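PDB 2EJQ: metallopeptidase family protein from Thermus thermophilus, which is of unconfirmed function but binds metal ions and is probably a zincin-like metallopeptidase. Local coordinates for residues F6-V17 / W85-L94. The protein carries 1 engineered substitution. Residues are numbered along the deposited sequence; the frame is centred on the assembly and turned at random.
Engineered in segment 85-94: Met93 (natural residue Leu).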
loop_
_atom_site.group_PDB
_atom_site.type_symbol
_atom_site.label_atom_id
_atom_site.label_comp_id
_atom_site.label_asym_id
_atom_site.label_seq_id
_atom_site.Cartn_x
_atom_site.Cartn_y
_atom_site.Cartn_z
ATOM N N PHE A 6 12.726 -5.854 -4.907
ATOM C CA PHE A 6 11.655 -4.889 -4.696
ATOM C C PHE A 6 11.107 -5.048 -3.275
ATOM O O PHE A 6 10.937 -4.065 -2.556
ATOM C CB PHE A 6 10.525 -5.107 -5.710
ATOM C CG PHE A 6 9.402 -4.108 -5.596
ATOM C CD1 PHE A 6 9.576 -2.789 -6.010
ATOM C CD2 PHE A 6 8.174 -4.481 -5.050
ATOM C CE1 PHE A 6 8.551 -1.853 -5.883
ATOM C CE2 PHE A 6 7.141 -3.550 -4.919
ATOM C CZ PHE A 6 7.333 -2.232 -5.337
ATOM N N VAL A 7 10.837 -6.292 -2.884
ATOM C CA VAL A 7 10.315 -6.595 -1.555
ATOM C C VAL A 7 11.267 -6.059 -0.495
ATOM O O VAL A 7 10.844 -5.436 0.479
ATOM C CB VAL A 7 10.158 -8.110 -1.341
ATOM C CG1 VAL A 7 9.826 -8.398 0.119
ATOM C CG2 VAL A 7 9.059 -8.661 -2.259
ATOM N N GLU A 8 12.554 -6.301 -0.712
ATOM C CA GLU A 8 13.616 -5.866 0.185
ATOM C C GLU A 8 13.689 -4.336 0.293
ATOM O O GLU A 8 13.997 -3.791 1.348
ATOM C CB GLU A 8 14.944 -6.434 -0.326
ATOM C CG GLU A 8 16.112 -6.300 0.617
ATOM C CD GLU A 8 17.314 -7.092 0.135
ATOM O OE1 GLU A 8 17.199 -8.338 0.037
ATOM O OE2 GLU A 8 18.364 -6.469 -0.151
ATOM N N LEU A 9 13.422 -3.645 -0.810
ATOM C CA LEU A 9 13.459 -2.189 -0.808
ATOM C C LEU A 9 12.278 -1.655 -0.001
ATOM O O LEU A 9 12.420 -0.710 0.783
ATOM C CB LEU A 9 13.375 -1.655 -2.239
ATOM C CG LEU A 9 13.237 -0.142 -2.406
ATOM C CD1 LEU A 9 14.427 0.569 -1.755
ATOM C CD2 LEU A 9 13.138 0.192 -3.888
ATOM N N VAL A 10 11.116 -2.269 -0.201
ATOM C CA VAL A 10 9.900 -1.873 0.495
ATOM C C VAL A 10 10.067 -1.989 2.012
ATOM O O VAL A 10 9.721 -1.075 2.757
ATOM C CB VAL A 10 8.717 -2.744 0.053
ATOM C CG1 VAL A 10 7.532 -2.526 0.981
ATOM C CG2 VAL A 10 8.342 -2.409 -1.383
ATOM N N GLU A 11 10.608 -3.113 2.460
ATOM C CA GLU A 11 10.812 -3.349 3.880
ATOM C C GLU A 11 11.835 -2.383 4.480
ATOM O O GLU A 11 11.685 -1.929 5.625
ATOM C CB GLU A 11 11.291 -4.780 4.102
ATOM C CG GLU A 11 10.373 -5.842 3.518
ATOM C CD GLU A 11 10.872 -7.260 3.761
ATOM O OE1 GLU A 11 12.076 -7.514 3.543
ATOM O OE2 GLU A 11 10.062 -8.126 4.159
ATOM N N ARG A 12 12.880 -2.086 3.706
ATOM C CA ARG A 12 13.943 -1.208 4.166
ATOM C C ARG A 12 13.382 0.211 4.343
ATOM O O ARG A 12 13.677 0.877 5.339
ATOM C CB ARG A 12 15.116 -1.257 3.163
ATOM C CG ARG A 12 16.199 -0.205 3.351
ATOM C CD ARG A 12 16.989 0.043 2.128
ATOM N NE ARG A 12 16.965 1.450 1.753
ATOM C CZ ARG A 12 17.156 1.900 0.524
ATOM N NH1 ARG A 12 17.396 1.057 -0.435
ATOM N NH2 ARG A 12 17.083 3.194 0.263
ATOM N N LEU A 13 12.563 0.662 3.393
ATOM C CA LEU A 13 11.946 1.984 3.483
ATOM C C LEU A 13 10.856 1.976 4.565
ATOM O O LEU A 13 10.718 2.939 5.328
ATOM C CB LEU A 13 11.342 2.384 2.127
ATOM C CG LEU A 13 12.299 2.629 0.953
ATOM C CD1 LEU A 13 11.506 2.922 -0.315
ATOM C CD2 LEU A 13 13.222 3.788 1.271
ATOM N N TRP A 14 10.101 0.886 4.648
ATOM C CA TRP A 14 9.035 0.793 5.635
ATOM C C TRP A 14 9.571 0.927 7.054
ATOM O O TRP A 14 8.925 1.549 7.905
ATOM C CB TRP A 14 8.267 -0.527 5.486
ATOM C CG TRP A 14 7.084 -0.651 6.413
ATOM C CD1 TRP A 14 6.857 -1.653 7.310
ATOM C CD2 TRP A 14 5.956 0.238 6.514
ATOM N NE1 TRP A 14 5.662 -1.449 7.964
ATOM C CE2 TRP A 14 5.089 -0.296 7.496
ATOM C CE3 TRP A 14 5.594 1.429 5.869
ATOM C CZ2 TRP A 14 3.884 0.318 7.853
ATOM C CZ3 TRP A 14 4.391 2.043 6.223
ATOM C CH2 TRP A 14 3.551 1.482 7.209
ATOM N N GLU A 15 10.746 0.352 7.309
ATOM C CA GLU A 15 11.353 0.442 8.630
ATOM C C GLU A 15 11.788 1.864 8.995
ATOM O O GLU A 15 11.920 2.172 10.173
ATOM C CB GLU A 15 12.557 -0.496 8.748
ATOM C CG GLU A 15 12.218 -1.952 9.076
ATOM C CD GLU A 15 11.507 -2.119 10.413
ATOM O OE1 GLU A 15 11.885 -1.427 11.387
ATOM O OE2 GLU A 15 10.579 -2.957 10.489
ATOM N N GLU A 16 12.015 2.726 8.005
ATOM C CA GLU A 16 12.419 4.110 8.284
ATOM C C GLU A 16 11.235 4.881 8.834
ATOM O O GLU A 16 11.397 5.886 9.518
ATOM C CB GLU A 16 12.894 4.826 7.016
ATOM C CG GLU A 16 14.371 4.703 6.712
ATOM C CD GLU A 16 14.797 5.566 5.532
ATOM O OE1 GLU A 16 14.539 6.789 5.558
ATOM O OE2 GLU A 16 15.394 5.018 4.581
ATOM N N VAL A 17 10.040 4.400 8.513
ATOM C CA VAL A 17 8.809 5.033 8.945
ATOM C C VAL A 17 8.574 4.909 10.454
ATOM O O VAL A 17 8.519 3.802 10.995
ATOM C CB VAL A 17 7.592 4.430 8.194
ATOM C CG1 VAL A 17 6.312 5.108 8.646
ATOM C CG2 VAL A 17 7.769 4.593 6.687
ATOM N N TRP A 85 13.203 3.884 -8.335
ATOM C CA TRP A 85 12.513 2.885 -7.526
ATOM C C TRP A 85 12.270 3.331 -6.095
ATOM O O TRP A 85 11.158 3.200 -5.576
ATOM C CB TRP A 85 13.296 1.568 -7.513
ATOM C CG TRP A 85 13.199 0.787 -8.802
ATOM C CD1 TRP A 85 14.105 0.771 -9.833
ATOM C CD2 TRP A 85 12.120 -0.069 -9.203
ATOM N NE1 TRP A 85 13.651 -0.042 -10.850
ATOM C CE2 TRP A 85 12.437 -0.570 -10.490
ATOM C CE3 TRP A 85 10.913 -0.460 -8.601
ATOM C CZ2 TRP A 85 11.589 -1.443 -11.186
ATOM C CZ3 TRP A 85 10.066 -1.329 -9.296
ATOM C CH2 TRP A 85 10.412 -1.809 -10.576
ATOM N N GLU A 86 13.316 3.850 -5.463
ATOM C CA GLU A 86 13.230 4.300 -4.087
ATOM C C GLU A 86 12.240 5.447 -3.922
ATOM O O GLU A 86 11.421 5.445 -2.999
ATOM C CB GLU A 86 14.603 4.730 -3.587
ATOM C CG GLU A 86 14.571 5.290 -2.170
ATOM C CD GLU A 86 15.884 5.922 -1.761
ATOM O OE1 GLU A 86 16.761 5.194 -1.252
ATOM O OE2 GLU A 86 16.037 7.147 -1.963
ATOM N N ALA A 87 12.308 6.420 -4.821
ATOM C CA ALA A 87 11.417 7.566 -4.745
ATOM C C ALA A 87 9.967 7.146 -4.948
ATOM O O ALA A 87 9.080 7.637 -4.255
ATOM C CB ALA A 87 11.808 8.599 -5.777
ATOM N N GLU A 88 9.730 6.237 -5.891
ATOM C CA GLU A 88 8.377 5.768 -6.180
ATOM C C GLU A 88 7.760 4.913 -5.052
ATOM O O GLU A 88 6.588 5.064 -4.734
ATOM C CB GLU A 88 8.371 4.989 -7.497
ATOM C CG GLU A 88 8.801 5.804 -8.719
ATOM C CD GLU A 88 7.691 6.691 -9.266
ATOM O OE1 GLU A 88 6.514 6.452 -8.929
ATOM O OE2 GLU A 88 7.991 7.616 -10.052
ATOM N N VAL A 89 8.543 4.023 -4.454
ATOM C CA VAL A 89 8.052 3.193 -3.361
ATOM C C VAL A 89 7.768 4.079 -2.131
ATOM O O VAL A 89 6.728 3.959 -1.471
ATOM C CB VAL A 89 9.093 2.118 -2.965
ATOM C CG1 VAL A 89 8.672 1.436 -1.684
ATOM C CG2 VAL A 89 9.226 1.086 -4.076
ATOM N N TRP A 90 8.710 4.965 -1.833
ATOM C CA TRP A 90 8.584 5.879 -0.712
ATOM C C TRP A 90 7.243 6.597 -0.764
ATOM O O TRP A 90 6.433 6.519 0.160
ATOM C CB TRP A 90 9.720 6.897 -0.758
ATOM C CG TRP A 90 9.690 7.908 0.346
ATOM C CD1 TRP A 90 9.348 9.227 0.242
ATOM C CD2 TRP A 90 10.109 7.708 1.697
ATOM N NE1 TRP A 90 9.540 9.865 1.442
ATOM C CE2 TRP A 90 10.004 8.954 2.356
ATOM C CE3 TRP A 90 10.563 6.596 2.418
ATOM C CZ2 TRP A 90 10.347 9.120 3.697
ATOM C CZ3 TRP A 90 10.902 6.762 3.749
ATOM C CH2 TRP A 90 10.790 8.016 4.376
ATOM N N GLU A 91 7.015 7.281 -1.872
ATOM C CA GLU A 91 5.799 8.043 -2.110
ATOM C C GLU A 91 4.517 7.206 -2.017
ATOM O O GLU A 91 3.546 7.603 -1.377
ATOM C CB GLU A 91 5.917 8.717 -3.483
ATOM C CG GLU A 91 4.773 9.633 -3.869
ATOM C CD GLU A 91 4.541 10.741 -2.847
ATOM O OE1 GLU A 91 5.546 11.348 -2.396
ATOM O OE2 GLU A 91 3.358 11.001 -2.501
ATOM N N THR A 92 4.516 6.039 -2.650
ATOM C CA THR A 92 3.337 5.167 -2.638
ATOM C C THR A 92 2.999 4.667 -1.225
ATOM O O THR A 92 1.853 4.699 -0.794
ATOM C CB THR A 92 3.552 3.975 -3.572
ATOM O OG1 THR A 92 3.793 4.458 -4.901
ATOM C CG2 THR A 92 2.337 3.067 -3.576
ATOM N N MET A 93 4.004 4.221 -0.491
ATOM C CA MET A 93 3.771 3.754 0.861
ATOM C C MET A 93 3.230 4.814 1.793
ATOM O O MET A 93 2.233 4.612 2.473
ATOM C CB MET A 93 5.063 3.220 1.445
ATOM C CG MET A 93 5.122 1.729 1.466
ATOM S SD MET A 93 6.733 1.169 1.955
ATOM C CE MET A 93 7.663 2.656 1.883
ATOM N N LEU A 94 3.917 5.944 1.825
ATOM C CA LEU A 94 3.532 7.035 2.696
ATOM C C LEU A 94 2.185 7.629 2.328
ATOM O O LEU A 94 1.486 8.155 3.185
ATOM C CB LEU A 94 4.608 8.119 2.692
ATOM C CG LEU A 94 5.937 7.612 3.237
ATOM C CD1 LEU A 94 6.922 8.771 3.274
ATOM C CD2 LEU A 94 5.753 7.029 4.625
#
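Leu13 and Val89 interlock as reciprocal knobs into holes where helix 3-16 packs on the first turns of helix 85-105, the axes of segments 6-16 and 85-94 crossing at -56°. Leu13 drops among Glu86, Val89, Trp90 and Met93, its CD1 pressed tightly on Val89 CG1 at 3.5 Å. Val89 in turn fits among Phe6, Leu9, Val10 and Leu13; a short beta-branched residue suits this place, since one methyl meets Leu13 while the other, CG2, lies 3.5 Å from Phe6 CE1. The Phe6 ring reaches Trp85 because chi1 of -178° turns CG away from the backbone N, and the two meet rim to rim, planes 70° apart. Replacing Phe6 by alanine is likely to open a gap beside Val89 CG2 and take away one aromatic partner of Trp85. Farther along, the engineered Met93 bends at chi3, setting CE 3.7 Å from Leu13 CB and SD obliquely beside the Trp14 ring, a Met-aromatic contact. Charge belongs at the more exposed margin, where Arg12 NH2 and Glu86 OE1 form a salt bridge, its short distance doubtful and its hydrogen bond weak. Helix 85-105 continues into an HExxH pattern (His95, Glu96, His99), as in zincins, without metal here, so helix 3-16 packs on the N-terminal part of the probable metal-site helix. Beneath the crossing, Val10 and Trp14 rest on strands 27-31 and 67-71, while Phe75 of helix 72-78 touches Phe6, Trp85 and Val89.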